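Local coordinates for protein CRISPR-associated endonuclease Cas3-HD (Methanocaldococcus jannaschii, PDB 3S4L) that cleaves single-stranded DNA, with magnesium, and single-stranded RNA, as the HD nuclease of CRISPR interference, at residues A[26-31]-A[57-62]; A[92-97]-A[150-155]; A[98-103]-A[108-113]; A[115-120]-A[189-194]; A[162-165]-A[169-172]. All blocks are in the same frame, centred on the assembly; numbering follows the deposited sequence.

The five contacts illustrate how an all-helical HD nuclease sets its metal site among packed helices. Contact 2 comes nearest to it: the side chain of Val94 lies about 6 Å from that of the metal ligand His91, and about 10 Å from a bound calcium ion. Contacts 3 and 4 share helix 110-121, their centres about 10 Å apart, and this helix leads to the ligands His123 and His124. Contact 1 joins helix 17-31 to helix 52-65, which packs through Phe58 on contact 3. Contact 5 reaches contact 3 through Tyr169 and Ile171. Contacts 1 and 2, about 24 Å apart between centres, flank the chain's centre.

Contact 1 (A[26-31]-A[57-62])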
# COMPACT_ATOMS: atom_id res chain seq x y z
N LYS A 26 -0.40 -16.00 -5.04
CA LYS A 26 -0.04 -17.39 -5.33
C LYS A 26 1.48 -17.56 -5.24
O LYS A 26 1.98 -18.54 -4.68
CB LYS A 26 -0.55 -17.83 -6.70
CG LYS A 26 -2.05 -18.11 -6.74
CD LYS A 26 -2.51 -18.52 -8.14
N TYR A 27 2.21 -16.59 -5.78
CA TYR A 27 3.67 -16.60 -5.71
C TYR A 27 4.21 -16.36 -4.30
O TYR A 27 5.34 -16.75 -4.00
CB TYR A 27 4.28 -15.58 -6.69
CG TYR A 27 5.80 -15.61 -6.72
CD1 TYR A 27 6.49 -16.66 -7.33
CD2 TYR A 27 6.54 -14.58 -6.14
CE1 TYR A 27 7.89 -16.68 -7.36
CE2 TYR A 27 7.93 -14.59 -6.16
CZ TYR A 27 8.60 -15.65 -6.77
OH TYR A 27 9.98 -15.66 -6.79
N TRP A 28 3.42 -15.73 -3.44
CA TRP A 28 3.83 -15.50 -2.06
C TRP A 28 3.86 -16.83 -1.32
O TRP A 28 4.81 -17.14 -0.60
CB TRP A 28 2.91 -14.49 -1.36
CG TRP A 28 3.05 -14.38 0.15
CD1 TRP A 28 2.10 -14.70 1.09
CD2 TRP A 28 4.19 -13.91 0.89
NE1 TRP A 28 2.58 -14.45 2.36
CE2 TRP A 28 3.86 -13.97 2.26
CE3 TRP A 28 5.46 -13.44 0.52
CZ2 TRP A 28 4.76 -13.59 3.27
CZ3 TRP A 28 6.35 -13.06 1.51
CH2 TRP A 28 6.00 -13.14 2.88
N GLU A 29 2.80 -17.61 -1.51
CA GLU A 29 2.72 -18.95 -0.95
C GLU A 29 3.96 -19.80 -1.25
O GLU A 29 4.34 -20.64 -0.45
CB GLU A 29 1.47 -19.67 -1.48
CG GLU A 29 0.17 -19.28 -0.78
CD GLU A 29 0.12 -19.72 0.68
OE1 GLU A 29 0.75 -20.75 1.02
OE2 GLU A 29 -0.56 -19.05 1.48
N ARG A 30 4.58 -19.57 -2.40
CA ARG A 30 5.70 -20.40 -2.81
C ARG A 30 7.01 -19.99 -2.13
O ARG A 30 7.92 -20.80 -1.95
CB ARG A 30 5.86 -20.43 -4.34
CG ARG A 30 4.60 -20.90 -5.08
CD ARG A 30 4.82 -21.10 -6.58
NE ARG A 30 3.59 -20.90 -7.35
CZ ARG A 30 3.30 -19.81 -8.05
NH1 ARG A 30 4.16 -18.80 -8.11
NH2 ARG A 30 2.14 -19.72 -8.70
N ILE A 31 7.10 -18.73 -1.71
CA ILE A 31 8.35 -18.26 -1.11
C ILE A 31 8.29 -17.85 0.38
O ILE A 31 9.34 -17.70 1.03
CB ILE A 31 8.92 -17.09 -1.91
CG1 ILE A 31 7.98 -15.89 -1.84
CG2 ILE A 31 9.16 -17.50 -3.37
CD1 ILE A 31 8.57 -14.64 -2.44
N GLU A 57 -0.66 -13.20 7.18
CA GLU A 57 -1.85 -12.41 6.86
C GLU A 57 -1.47 -10.96 6.60
O GLU A 57 -1.98 -10.35 5.66
CB GLU A 57 -2.85 -12.46 8.02
CG GLU A 57 -3.34 -13.84 8.36
CD GLU A 57 -4.03 -13.88 9.71
OE1 GLU A 57 -4.66 -12.86 10.09
OE2 GLU A 57 -3.93 -14.92 10.40
N PHE A 58 -0.61 -10.42 7.45
CA PHE A 58 -0.17 -9.04 7.32
C PHE A 58 0.49 -8.82 5.96
O PHE A 58 0.15 -7.88 5.25
CB PHE A 58 0.77 -8.67 8.50
CG PHE A 58 1.53 -7.38 8.32
CD1 PHE A 58 0.91 -6.15 8.55
CD2 PHE A 58 2.87 -7.39 7.95
CE1 PHE A 58 1.61 -4.95 8.40
CE2 PHE A 58 3.58 -6.19 7.79
CZ PHE A 58 2.95 -4.97 8.03
N MET A 59 1.39 -9.73 5.58
CA MET A 59 2.08 -9.62 4.29
C MET A 59 1.12 -9.73 3.11
O MET A 59 1.26 -8.99 2.13
CB MET A 59 3.18 -10.67 4.17
CG MET A 59 4.38 -10.37 5.05
SD MET A 59 5.06 -8.71 4.73
CE MET A 59 5.44 -8.89 3.00
N LYS A 60 0.14 -10.64 3.20
CA LYS A 60 -0.86 -10.79 2.16
C LYS A 60 -1.65 -9.51 1.93
O LYS A 60 -2.11 -9.23 0.82
CB LYS A 60 -1.85 -11.90 2.51
CG LYS A 60 -1.34 -13.33 2.37
CD LYS A 60 -2.47 -14.30 2.70
CE LYS A 60 -1.98 -15.60 3.29
NZ LYS A 60 -3.11 -16.39 3.84
N ILE A 61 -1.84 -8.74 2.98
CA ILE A 61 -2.60 -7.51 2.83
C ILE A 61 -1.78 -6.45 2.09
O ILE A 61 -2.29 -5.78 1.19
CB ILE A 61 -3.14 -6.98 4.16
CG1 ILE A 61 -4.18 -7.94 4.70
CG2 ILE A 61 -3.76 -5.61 3.98
CD1 ILE A 61 -4.59 -7.68 6.12
N LEU A 62 -0.50 -6.34 2.43
CA LEU A 62 0.41 -5.45 1.72
C LEU A 62 0.46 -5.85 0.26
O LEU A 62 0.48 -5.01 -0.65
CB LEU A 62 1.81 -5.54 2.30
CG LEU A 62 1.90 -5.18 3.77
CD1 LEU A 62 3.36 -4.96 4.13
CD2 LEU A 62 1.06 -3.92 4.03
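Trp28 and Met59 form the close-packed half of this helix pair. The benzo part of the indole pushes against the root of the methionine, with Trp28 CZ2 3.4 Å from Met59 CB, and Trp28 CH2 comes within 3.9 Å of Met59 CG. The two side chains cross at roughly a right angle. With CG of Trp28 anti to the backbone N, the first torsion (chi1 168°) carries the indole to the other helix, while Met59 bends at chi2 and again at chi3, so that its thioether folds away from the approach. The pyrrole side of the same indole meets Lys60, whose CG sits 3.9 Å from Trp28 CD1. Here the lysine offers only its aliphatic portion. The indole nitrogen NE1 is hydrogen-bonded to Asp56, which probably limits the ring's rotation.

In the HD domain this is the joint between helix 17-31 and helix 52-65, the latter leading into the His66-Asp67 pair of the HD motif. The short segments run roughly antiparallel, at 144°, with axes 11.0 Å apart, a wide spacing bridged by the large indole. Pro214 of helix 204-215 and Ile39 of helix 36-43 touch both Trp28 and Met59, enclosing the apolar side.

The solvent side is much looser. Glu29 bends at chi2 toward Lys60, yet Glu29 OE2 stays 4.4 Å from Lys60 NZ, too far for a salt bridge. At that distance the attraction is probably weak; the carboxylate's salt bridge is with Lys32.

Contact 2 (A[92-97]-A[150-155])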
# COMPACT_ATOMS: atom_id res chain seq x y z
N GLU A 92 0.74 5.14 -5.04
CA GLU A 92 1.12 4.54 -3.75
C GLU A 92 0.66 5.34 -2.53
O GLU A 92 0.48 4.77 -1.45
CB GLU A 92 2.63 4.25 -3.67
CG GLU A 92 3.54 5.46 -3.81
CD GLU A 92 4.03 5.65 -5.24
OE1 GLU A 92 3.20 5.61 -6.18
OE2 GLU A 92 5.25 5.84 -5.43
N LEU A 93 0.49 6.65 -2.70
CA LEU A 93 0.02 7.49 -1.58
C LEU A 93 -1.43 7.15 -1.27
O LEU A 93 -1.83 7.09 -0.11
CB LEU A 93 0.15 8.98 -1.91
CG LEU A 93 1.49 9.69 -1.67
CD1 LEU A 93 2.66 9.00 -2.32
CD2 LEU A 93 1.39 11.14 -2.15
N VAL A 94 -2.21 6.91 -2.32
CA VAL A 94 -3.59 6.48 -2.17
C VAL A 94 -3.66 5.05 -1.65
O VAL A 94 -4.54 4.74 -0.85
CB VAL A 94 -4.35 6.56 -3.50
CG1 VAL A 94 -5.72 5.88 -3.36
CG2 VAL A 94 -4.47 8.02 -3.92
N SER A 95 -2.75 4.19 -2.09
CA SER A 95 -2.63 2.84 -1.51
C SER A 95 -2.34 2.88 -0.00
O SER A 95 -2.99 2.18 0.79
CB SER A 95 -1.52 2.02 -2.21
OG SER A 95 -1.75 1.82 -3.59
N ALA A 96 -1.37 3.71 0.39
CA ALA A 96 -0.98 3.84 1.80
C ALA A 96 -2.17 4.19 2.68
O ALA A 96 -2.30 3.68 3.80
CB ALA A 96 0.13 4.88 1.97
N TYR A 97 -3.03 5.07 2.17
CA TYR A 97 -4.23 5.49 2.91
C TYR A 97 -5.15 4.32 3.18
O TYR A 97 -5.51 4.09 4.32
CB TYR A 97 -4.98 6.59 2.15
CG TYR A 97 -6.33 6.97 2.75
CD1 TYR A 97 -6.44 7.98 3.71
CD2 TYR A 97 -7.51 6.37 2.31
CE1 TYR A 97 -7.69 8.36 4.24
CE2 TYR A 97 -8.75 6.73 2.83
CZ TYR A 97 -8.83 7.73 3.80
OH TYR A 97 -10.06 8.08 4.32
N LYS A 150 -2.41 16.08 -6.54
CA LYS A 150 -3.11 17.16 -7.24
C LYS A 150 -4.21 16.62 -8.16
O LYS A 150 -5.37 17.05 -8.08
CB LYS A 150 -2.13 18.01 -8.05
CG LYS A 150 -2.74 19.31 -8.59
CD LYS A 150 -1.69 20.19 -9.26
CE LYS A 150 -2.23 21.59 -9.54
NZ LYS A 150 -3.35 21.56 -10.52
N LYS A 151 -3.85 15.67 -9.02
CA LYS A 151 -4.80 15.14 -10.00
C LYS A 151 -5.65 13.95 -9.51
O LYS A 151 -6.33 13.30 -10.31
CB LYS A 151 -4.09 14.78 -11.31
CG LYS A 151 -3.70 15.98 -12.14
CD LYS A 151 -4.82 17.01 -12.13
CE LYS A 151 -4.67 18.05 -13.23
NZ LYS A 151 -5.95 18.81 -13.42
N PHE A 152 -5.63 13.67 -8.21
CA PHE A 152 -6.50 12.61 -7.70
C PHE A 152 -7.97 13.03 -7.82
O PHE A 152 -8.36 14.10 -7.35
CB PHE A 152 -6.17 12.24 -6.25
CG PHE A 152 -7.07 11.17 -5.67
CD1 PHE A 152 -6.97 9.84 -6.10
CD2 PHE A 152 -8.01 11.48 -4.68
CE1 PHE A 152 -7.79 8.85 -5.57
CE2 PHE A 152 -8.83 10.49 -4.14
CZ PHE A 152 -8.73 9.17 -4.59
N ASP A 153 -8.77 12.19 -8.46
CA ASP A 153 -10.19 12.50 -8.67
C ASP A 153 -11.08 11.31 -8.33
O ASP A 153 -12.03 11.01 -9.05
CB ASP A 153 -10.42 12.91 -10.12
CG ASP A 153 -10.01 11.83 -11.12
OD1 ASP A 153 -9.19 10.94 -10.77
OD2 ASP A 153 -10.51 11.88 -12.26
N GLY A 154 -10.74 10.62 -7.23
CA GLY A 154 -11.58 9.56 -6.71
C GLY A 154 -11.29 8.17 -7.26
O GLY A 154 -10.64 8.00 -8.29
N MET A 155 -11.80 7.16 -6.56
CA MET A 155 -11.69 5.78 -7.01
C MET A 155 -12.73 5.49 -8.08
O MET A 155 -13.69 6.25 -8.24
CB MET A 155 -11.85 4.83 -5.81
CG MET A 155 -10.97 5.21 -4.63
SD MET A 155 -9.24 5.45 -5.13
CE MET A 155 -8.67 3.73 -5.12
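Val94 occupies the middle of this buried contact, one methyl for each of two partners in the loop. It buries more surface than any other residue here, followed by Phe152 and Met155. With CG1 anti to its own backbone N (chi1 170°), the valine sends its branches in different directions. CG2 comes obliquely to the CD1-CE1 bond of the aromatic ring, 3.8 Å from Phe152 CD1 and equally far from CE1. CG1 instead reaches Met155, the two side chains meeting tip to tip with Val94 CG1 4.0 Å from Met155 SD.

The loop folds around its own ring to make this possible. Gly154 N lies 3.5 Å above the plane of the Phe152 ring, over its centre, and the sulfur of Met155 sits at the ring's edge, in plane. Bends at chi2 and chi3 carry the methionine back in this way, so ring and thioether form a single apolar surface for the helix. Ile184 of helix 181-197 also packs on Phe152, while Leu149 presses on Val94.

The contact ties the loop between helices 142-149 and 159-167 to the first turns of helix 91-107. That helix begins with His91, a metal ligand of the HD nuclease site, whose side chain lies about 6 Å from that of Val94.

Contact 3 (A[98-103]-A[108-113]); sequences YTYHIL and GDKNLA
Leu103 and Ala113 bring the two backbones to 4.9 Å between CA atoms, where helix 91-107 ends, Gly108 turns with positive phi and Asp109 starts the next helix as N-cap. The cap is a firm bond: Leu112 N donates to Asp109 OD1 over 2.9 Å at 165°, approaching from above the carboxylate plane. A water closes the turn, giving a hydrogen bond to Leu103 O and accepting one from Asp109 N.

Ala113 is the small residue both larger side chains touch. Its CB faces the first helix, 3.7 Å from Leu103 CB and 3.6 Å from Tyr100 CE2. Tyr100 swings across because its CG is anti to the backbone N (chi1 175°). This brings the ring obliquely to the second helix, where Tyr100 CD2 comes 3.5 Å from Ala113 O. Farther out, the phenol oxygen rests against the aliphatic part of Lys110, with Tyr100 OH 3.8 Å from Lys110 CG, before the lysine bends off at chi3. Phe58 packs against Leu103 and Leu112.

The result is a helical hairpin: a positive-phi glycine ends the first helix, which starts at the metal ligand His91, and an aspartate N-cap begins the second, which leads to His123 and His124.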
# COMPACT_ATOMS: atom_id res chain seq x y z
N TYR A 98 -5.53 3.57 2.14
CA TYR A 98 -6.43 2.44 2.36
C TYR A 98 -5.76 1.31 3.16
O TYR A 98 -6.41 0.62 3.95
CB TYR A 98 -7.00 1.92 1.05
CG TYR A 98 -8.03 2.83 0.48
CD1 TYR A 98 -9.30 2.90 1.05
CD2 TYR A 98 -7.74 3.63 -0.62
CE1 TYR A 98 -10.26 3.77 0.54
CE2 TYR A 98 -8.70 4.49 -1.16
CZ TYR A 98 -9.95 4.55 -0.57
OH TYR A 98 -10.88 5.39 -1.09
N THR A 99 -4.47 1.13 2.94
CA THR A 99 -3.74 0.08 3.62
C THR A 99 -3.78 0.34 5.11
O THR A 99 -4.03 -0.56 5.91
CB THR A 99 -2.28 -0.00 3.15
OG1 THR A 99 -2.26 -0.41 1.77
CG2 THR A 99 -1.49 -1.00 3.99
N TYR A 100 -3.54 1.59 5.48
CA TYR A 100 -3.51 1.93 6.88
C TYR A 100 -4.84 1.60 7.56
O TYR A 100 -4.86 0.94 8.61
CB TYR A 100 -3.19 3.41 7.07
CG TYR A 100 -3.26 3.78 8.53
CD1 TYR A 100 -4.43 4.29 9.08
CD2 TYR A 100 -2.17 3.59 9.36
CE1 TYR A 100 -4.50 4.63 10.45
CE2 TYR A 100 -2.23 3.91 10.71
CZ TYR A 100 -3.39 4.43 11.25
OH TYR A 100 -3.44 4.75 12.59
N HIS A 101 -5.95 2.07 7.00
CA HIS A 101 -7.23 1.87 7.69
C HIS A 101 -7.62 0.40 7.75
O HIS A 101 -8.13 -0.08 8.75
CB HIS A 101 -8.35 2.72 7.08
CG HIS A 101 -8.15 4.18 7.29
ND1 HIS A 101 -8.31 4.78 8.52
CD2 HIS A 101 -7.75 5.15 6.44
CE1 HIS A 101 -8.03 6.07 8.41
NE2 HIS A 101 -7.69 6.32 7.15
N ILE A 102 -7.34 -0.31 6.67
CA ILE A 102 -7.62 -1.73 6.64
C ILE A 102 -6.73 -2.49 7.64
O ILE A 102 -7.23 -3.36 8.34
CB ILE A 102 -7.56 -2.29 5.22
CG1 ILE A 102 -8.82 -1.85 4.47
CG2 ILE A 102 -7.46 -3.82 5.24
CD1 ILE A 102 -8.60 -1.59 3.02
N LEU A 103 -5.45 -2.15 7.75
CA LEU A 103 -4.59 -2.81 8.73
C LEU A 103 -5.05 -2.54 10.16
O LEU A 103 -5.03 -3.43 11.01
CB LEU A 103 -3.12 -2.41 8.57
CG LEU A 103 -2.38 -2.96 7.34
CD1 LEU A 103 -0.97 -2.34 7.26
CD2 LEU A 103 -2.32 -4.49 7.40
N GLY A 108 -5.90 -4.08 14.90
CA GLY A 108 -6.00 -3.17 16.03
C GLY A 108 -4.69 -2.71 16.67
O GLY A 108 -4.60 -2.59 17.90
N ASP A 109 -3.67 -2.45 15.84
CA ASP A 109 -2.34 -2.00 16.31
C ASP A 109 -1.86 -0.82 15.47
O ASP A 109 -1.34 -1.01 14.36
CB ASP A 109 -1.32 -3.17 16.26
CG ASP A 109 0.09 -2.75 16.74
OD1 ASP A 109 0.52 -1.61 16.45
OD2 ASP A 109 0.78 -3.56 17.41
N LYS A 110 -2.04 0.39 15.98
CA LYS A 110 -1.67 1.60 15.23
C LYS A 110 -0.24 1.58 14.67
O LYS A 110 -0.01 2.06 13.56
CB LYS A 110 -1.88 2.87 16.06
CG LYS A 110 -3.33 3.35 16.17
CD LYS A 110 -3.47 4.70 16.93
CE LYS A 110 -3.72 4.50 18.44
NZ LYS A 110 -4.50 5.62 19.09
N ASN A 111 0.72 1.06 15.42
CA ASN A 111 2.09 1.01 14.92
C ASN A 111 2.25 0.05 13.72
O ASN A 111 2.91 0.38 12.73
CB ASN A 111 3.10 0.69 16.03
CG ASN A 111 3.24 1.82 17.04
OD1 ASN A 111 2.53 2.82 16.97
ND2 ASN A 111 4.13 1.64 18.02
N LEU A 112 1.62 -1.12 13.79
CA LEU A 112 1.65 -2.07 12.68
C LEU A 112 1.02 -1.47 11.42
O LEU A 112 1.61 -1.53 10.33
CB LEU A 112 0.95 -3.38 13.08
CG LEU A 112 0.95 -4.53 12.06
CD1 LEU A 112 2.38 -4.98 11.72
CD2 LEU A 112 0.13 -5.69 12.59
N ALA A 113 -0.16 -0.87 11.57
CA ALA A 113 -0.85 -0.23 10.45
C ALA A 113 -0.01 0.91 9.86
O ALA A 113 0.11 1.07 8.63
CB ALA A 113 -2.19 0.28 10.91
O HOH W 1 -3.14 -2.92 13.02

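Contact 4 (A[115-120]-A[189-194])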
# COMPACT_ATOMS: atom_id res chain seq x y z
N ILE A 115 3.31 1.16 10.02
CA ILE A 115 4.48 0.63 9.35
C ILE A 115 4.11 -0.06 8.03
O ILE A 115 4.88 -0.04 7.07
CB ILE A 115 5.24 -0.37 10.21
CG1 ILE A 115 6.46 -0.82 9.45
CG2 ILE A 115 4.43 -1.62 10.41
CD1 ILE A 115 6.98 -2.11 9.95
N GLY A 116 2.95 -0.70 8.00
CA GLY A 116 2.49 -1.33 6.77
C GLY A 116 2.18 -0.27 5.73
O GLY A 116 2.60 -0.39 4.59
N ALA A 117 1.47 0.79 6.14
CA ALA A 117 1.08 1.84 5.21
C ALA A 117 2.30 2.57 4.64
O ALA A 117 2.33 2.93 3.46
CB ALA A 117 0.13 2.84 5.89
N LEU A 118 3.30 2.80 5.49
CA LEU A 118 4.55 3.43 5.09
C LEU A 118 5.31 2.57 4.08
O LEU A 118 5.90 3.08 3.14
CB LEU A 118 5.43 3.67 6.32
CG LEU A 118 6.74 4.43 6.11
CD1 LEU A 118 6.48 5.76 5.41
CD2 LEU A 118 7.44 4.63 7.44
N THR A 119 5.28 1.26 4.28
CA THR A 119 5.94 0.35 3.36
C THR A 119 5.28 0.50 1.99
O THR A 119 5.95 0.57 0.96
CB THR A 119 5.80 -1.10 3.84
OG1 THR A 119 6.45 -1.23 5.11
CG2 THR A 119 6.43 -2.05 2.84
N VAL A 120 3.94 0.53 2.02
CA VAL A 120 3.15 0.69 0.82
C VAL A 120 3.38 2.06 0.15
O VAL A 120 3.43 2.18 -1.07
CB VAL A 120 1.67 0.50 1.13
CG1 VAL A 120 0.82 1.17 0.05
CG2 VAL A 120 1.33 -1.00 1.26
N ILE A 189 0.06 13.66 4.48
CA ILE A 189 0.88 14.67 5.14
C ILE A 189 1.24 14.20 6.55
O ILE A 189 2.41 14.19 6.93
CB ILE A 189 0.15 16.03 5.22
CG1 ILE A 189 0.06 16.66 3.83
CG2 ILE A 189 0.86 16.99 6.18
CD1 ILE A 189 -0.82 17.89 3.77
N GLU A 190 0.22 13.80 7.31
CA GLU A 190 0.42 13.32 8.67
C GLU A 190 1.38 12.14 8.70
O GLU A 190 2.13 11.97 9.66
CB GLU A 190 -0.93 12.93 9.30
CG GLU A 190 -0.95 12.96 10.82
CD GLU A 190 -2.26 12.46 11.41
OE1 GLU A 190 -2.44 12.57 12.65
OE2 GLU A 190 -3.11 11.95 10.64
N MET A 191 1.36 11.33 7.65
CA MET A 191 2.26 10.19 7.57
C MET A 191 3.69 10.61 7.29
O MET A 191 4.61 10.20 7.98
CB MET A 191 1.80 9.25 6.46
CG MET A 191 0.71 8.29 6.89
SD MET A 191 1.40 6.72 7.43
CE MET A 191 1.81 6.03 5.81
N SER A 192 3.85 11.44 6.26
CA SER A 192 5.15 11.88 5.78
C SER A 192 5.92 12.60 6.87
O SER A 192 7.15 12.52 6.93
CB SER A 192 4.96 12.82 4.60
OG SER A 192 4.04 12.26 3.69
N VAL A 193 5.19 13.32 7.72
CA VAL A 193 5.80 14.03 8.83
C VAL A 193 6.34 13.06 9.87
O VAL A 193 7.54 13.04 10.16
CB VAL A 193 4.79 14.93 9.53
CG1 VAL A 193 5.33 15.34 10.89
CG2 VAL A 193 4.49 16.15 8.68
N ARG A 194 5.44 12.26 10.43
CA ARG A 194 5.80 11.36 11.51
C ARG A 194 6.87 10.38 11.06
O ARG A 194 7.48 9.69 11.88
CB ARG A 194 4.55 10.66 12.06
CG ARG A 194 3.50 11.68 12.55
CD ARG A 194 2.76 11.21 13.80
NE ARG A 194 1.39 10.79 13.51
CZ ARG A 194 0.49 10.41 14.41
NH1 ARG A 194 0.81 10.39 15.70
NH2 ARG A 194 -0.72 10.04 14.03
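On the helix whose Ala117 and Leu118 receive Met191, the carbonyl oxygen of Ile115 is gripped twice by a single residue. Thr119 OG1 donates to Ile115 O at 2.8 Å, and Thr119 N adds the regular helical bond at 3.1 Å. The two donors come from opposite faces of the carbonyl plane, the hydroxyl tilted 22° out of it. The threonine hydroxyl is thus satisfied within its own helix, and the Thr119 side chain also packs on Leu211 and Leu212 of helix 204-215.

The closest approaches across the contact all come from one methyl group. Met191 CE lies against Ala117 CB, at 3.6 Å, and is equally close to Leu118 N; Leu118 CB stands farther off, 4.4 Å from the same Met191 CE. In the HD fold this is where helix 181-197 is laid on helix 110-121, the helix that leads to the metal ligands His123 and His124; Val120 O accepts a hydrogen bond from His123 ND1.

The slender methionine spans the distance between backbones that approach to 7.6 Å at the CA atoms of Leu118 and Met191. Its chain turns at chi2 (-94°) and again at chi3, which brings the methyl to Ala117.

Contact 5 (A[162-165]-A[169-172]); sequences LIKK and YSIG
Of the two flat groups of Tyr169, the peptide carbonyl, not the phenol ring, meets the helix. Tyr169 O lies 3.3 Å from Ile163 CG2 and 3.8 Å from Lys164 CA, whereas CB of Tyr169 points away from helix 159-167 and the ring packs on Ile102 and Lys106 of helix 91-107. The methyl of Ile163 reaches the oxygen because CG2 is anti to the backbone N, with CG1 on the other branch at chi1 -74°. The side chains of Ile163 and Ile171 cross at about a right angle, with Ile163 CG1 4.2 Å from Ile171 CG1.

Here the chain has just left helix 159-167 and doubles back along its last turns, the CA atoms of Lys164 and Tyr169 4.6 Å apart. This returning loop bridges the helix and helix 91-107 of the HD domain, since Ile171 also touches Tyr98 and Ile102. Ile163 itself lies about 10 Å, side chain to side chain, from the metal ligand Asp67.

On the exposed side the bent chain of Lys164 comes near the serine, Lys164 CE 4.2 Å from Ser170 CB. Ser170 OG lies 3.2 Å from Gly172 N in an apparent ST turn, though this hydroxyl's place is doubtful.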
# COMPACT_ATOMS: atom_id res chain seq x y z
N LEU A 162 -14.61 -4.07 -5.56
CA LEU A 162 -13.22 -4.48 -5.78
C LEU A 162 -12.51 -4.81 -4.47
O LEU A 162 -11.84 -5.84 -4.38
CB LEU A 162 -12.44 -3.40 -6.53
CG LEU A 162 -10.95 -3.69 -6.69
CD1 LEU A 162 -10.72 -4.89 -7.59
CD2 LEU A 162 -10.19 -2.48 -7.22
N ILE A 163 -12.66 -3.96 -3.46
CA ILE A 163 -12.02 -4.19 -2.17
C ILE A 163 -12.55 -5.47 -1.54
O ILE A 163 -11.79 -6.24 -0.96
CB ILE A 163 -12.24 -3.03 -1.19
CG1 ILE A 163 -11.38 -1.83 -1.58
CG2 ILE A 163 -11.87 -3.47 0.22
CD1 ILE A 163 -9.89 -2.10 -1.53
N LYS A 164 -13.85 -5.68 -1.65
CA LYS A 164 -14.47 -6.89 -1.14
C LYS A 164 -13.85 -8.13 -1.78
O LYS A 164 -13.45 -9.07 -1.09
CB LYS A 164 -15.98 -6.85 -1.37
CG LYS A 164 -16.81 -7.22 -0.15
CD LYS A 164 -18.27 -6.77 -0.27
CE LYS A 164 -18.45 -5.32 0.18
NZ LYS A 164 -19.87 -4.99 0.49
N LYS A 165 -13.76 -8.13 -3.11
CA LYS A 165 -13.11 -9.22 -3.85
C LYS A 165 -11.68 -9.46 -3.34
O LYS A 165 -11.23 -10.61 -3.24
CB LYS A 165 -13.06 -8.90 -5.34
CG LYS A 165 -14.02 -9.69 -6.22
CD LYS A 165 -13.88 -9.26 -7.67
CE LYS A 165 -14.05 -7.75 -7.81
NZ LYS A 165 -13.93 -7.26 -9.21
N TYR A 169 -13.99 -7.50 2.80
CA TYR A 169 -14.98 -6.64 3.45
C TYR A 169 -14.98 -5.18 3.01
O TYR A 169 -14.37 -4.81 2.00
CB TYR A 169 -14.94 -6.77 4.97
CG TYR A 169 -13.59 -6.58 5.60
CD1 TYR A 169 -13.26 -5.38 6.22
CD2 TYR A 169 -12.65 -7.59 5.57
CE1 TYR A 169 -12.02 -5.20 6.80
CE2 TYR A 169 -11.40 -7.42 6.15
CZ TYR A 169 -11.10 -6.22 6.76
OH TYR A 169 -9.86 -6.04 7.34
N SER A 170 -15.69 -4.35 3.78
CA SER A 170 -16.24 -3.09 3.28
C SER A 170 -15.59 -1.82 3.82
O SER A 170 -15.66 -1.54 5.02
CB SER A 170 -17.75 -3.07 3.60
OG SER A 170 -18.40 -1.93 3.09
N ILE A 171 -14.98 -1.04 2.93
CA ILE A 171 -14.45 0.28 3.28
C ILE A 171 -15.58 1.27 3.56
O ILE A 171 -15.33 2.45 3.84
CB ILE A 171 -13.51 0.88 2.20
CG1 ILE A 171 -13.94 0.46 0.79
CG2 ILE A 171 -12.06 0.50 2.48
CD1 ILE A 171 -15.13 1.24 0.27
N GLY A 172 -16.83 0.81 3.47
CA GLY A 172 -17.94 1.58 3.98
C GLY A 172 -17.87 1.50 5.50
O GLY A 172 -17.85 2.53 6.18